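PDB 5AWV: putative hexose oxidase from Nonomuraea sp. ATCC 39727, which probably uses FAD and oxygen to oxidise the sugar of glycopeptide antibiotics such as teicoplanin, which it binds. Local coordinates for residues Ala382-Glu385 and Asn386-Met390. Numbering follows the deposited sequence.
Sequences AVYE and NMTHM
The bond from M387 N to V383 O, 2.8 Å, belongs to the last turn of helix 377-387, and T388 N still reaches Y384 O in the same i+4 spacing, though more bent at 138°. Past this the chain leaves the helix, and H389 N pairs with N386 O.

Side-chain donors supplement the backbone bonds at A382 O and Y384 O, and H389 ND1 serves E385 O. Y384 O is gripped twice, by T388 N and, from the opposite face of its plane, by T388 OG1 at 2.8 Å; chi1 of 52° folds the hydroxyl back against the helix. That rotation leaves the T388 methyl over one face of the Y384 ring, CG2 lying 3.8 Å from the centroid, a CH-pi contact. A382 O is also doubly held, by N386 N and by N386 ND2, 2.8 Å away. H389 ND1 donates to E385 O at 2.9 Å, in the carbonyl plane, while E385, bent at chi2, brings its carboxylate OE2 equally close to ND1, with carboxylate and imidazole planes 31° apart. The side chains of V383 and M387 lie side by side, pointing the same way, V383 CG1 4.1 Å from M387 CG.

N386 also bonds K447 and D451 of helix 438-452, while Y384 meets F267 of helix 264-280. This is a helix's C-terminal turn, packed against both in the part built on the seven-stranded antiparallel sheet, which in this family usually carries the substrate site.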
loop_
_atom_site.group_PDB
_atom_site.type_symbol
_atom_site.label_atom_id
_atom_site.label_comp_id
_atom_site.label_asym_id
_atom_site.label_seq_id
_atom_site.Cartn_x
_atom_site.Cartn_y
_atom_site.Cartn_z
ATOM N N ALA A 382 23.815 -17.678 4.504
ATOM C CA ALA A 382 22.787 -18.105 3.557
ATOM C C ALA A 382 22.443 -17.034 2.547
ATOM O O ALA A 382 22.314 -17.342 1.358
ATOM C CB ALA A 382 21.549 -18.568 4.288
ATOM N N VAL A 383 22.373 -15.765 2.990
ATOM C CA VAL A 383 22.160 -14.709 2.025
ATOM C C VAL A 383 23.326 -14.646 0.969
ATOM O O VAL A 383 23.105 -14.528 -0.251
ATOM C CB VAL A 383 22.004 -13.350 2.732
ATOM C CG1 VAL A 383 21.998 -12.244 1.766
ATOM C CG2 VAL A 383 20.732 -13.317 3.606
ATOM N N TYR A 384 24.568 -14.618 1.484
ATOM C CA TYR A 384 25.756 -14.543 0.571
ATOM C C TYR A 384 25.712 -15.661 -0.416
ATOM O O TYR A 384 25.910 -15.406 -1.581
ATOM C CB TYR A 384 27.050 -14.583 1.339
ATOM C CG TYR A 384 28.230 -14.321 0.455
ATOM C CD1 TYR A 384 28.439 -13.071 -0.037
ATOM C CD2 TYR A 384 29.145 -15.337 0.108
ATOM C CE1 TYR A 384 29.491 -12.757 -0.844
ATOM C CE2 TYR A 384 30.227 -15.037 -0.717
ATOM C CZ TYR A 384 30.370 -13.758 -1.190
ATOM O OH TYR A 384 31.361 -13.362 -2.010
ATOM N N GLU A 385 25.489 -16.877 0.056
ATOM C CA GLU A 385 25.492 -18.046 -0.777
ATOM C C GLU A 385 24.480 -17.961 -1.901
ATOM O O GLU A 385 24.819 -18.185 -3.055
ATOM C CB GLU A 385 25.303 -19.326 0.064
ATOM C CG GLU A 385 24.807 -20.621 -0.633
ATOM C CD GLU A 385 25.526 -20.998 -1.912
ATOM O OE1 GLU A 385 24.930 -21.724 -2.780
ATOM O OE2 GLU A 385 26.716 -20.571 -2.055
ATOM N N ASN A 386 23.202 -17.635 -1.592
ATOM C CA ASN A 386 22.232 -17.533 -2.648
ATOM C C ASN A 386 22.432 -16.325 -3.559
ATOM O O ASN A 386 22.205 -16.364 -4.813
ATOM C CB ASN A 386 20.807 -17.650 -1.978
ATOM C CG ASN A 386 20.546 -18.994 -1.414
ATOM O OD1 ASN A 386 20.134 -19.882 -2.130
ATOM N ND2 ASN A 386 20.777 -19.199 -0.156
ATOM N N MET A 387 22.907 -15.203 -3.010
ATOM C CA MET A 387 23.110 -14.025 -3.840
ATOM C C MET A 387 24.309 -14.159 -4.831
ATOM O O MET A 387 24.407 -13.377 -5.762
ATOM C CB MET A 387 23.346 -12.765 -2.968
ATOM C CG MET A 387 22.093 -12.157 -2.310
ATOM S SD MET A 387 20.734 -11.850 -3.435
ATOM C CE MET A 387 21.507 -10.694 -4.553
ATOM N N THR A 388 25.248 -15.048 -4.524
ATOM C CA THR A 388 26.383 -15.300 -5.395
ATOM C C THR A 388 26.169 -16.459 -6.338
ATOM O O THR A 388 27.061 -16.729 -7.133
ATOM C CB THR A 388 27.687 -15.487 -4.570
ATOM O OG1 THR A 388 27.535 -16.460 -3.547
ATOM C CG2 THR A 388 28.045 -14.235 -3.970
ATOM N N HIS A 389 25.002 -17.109 -6.284
ATOM C CA HIS A 389 24.608 -18.240 -7.130
ATOM C C HIS A 389 23.232 -18.036 -7.734
ATOM O O HIS A 389 22.231 -18.651 -7.375
ATOM C CB HIS A 389 24.802 -19.517 -6.353
ATOM C CG HIS A 389 26.268 -19.696 -6.040
ATOM N ND1 HIS A 389 26.805 -19.481 -4.783
ATOM C CD2 HIS A 389 27.328 -19.889 -6.879
ATOM C CE1 HIS A 389 28.126 -19.616 -4.847
ATOM N NE2 HIS A 389 28.466 -19.879 -6.105
ATOM N N MET A 390 23.222 -17.086 -8.647
ATOM C CA MET A 390 21.983 -16.639 -9.287
ATOM C C MET A 390 22.113 -16.636 -10.802
ATOM O O MET A 390 21.752 -15.680 -11.493
ATOM C CB MET A 390 21.540 -15.278 -8.671
ATOM C CG MET A 390 22.384 -14.059 -8.885
ATOM S SD MET A 390 21.892 -12.798 -7.615
ATOM C CE MET A 390 20.513 -12.142 -8.453
#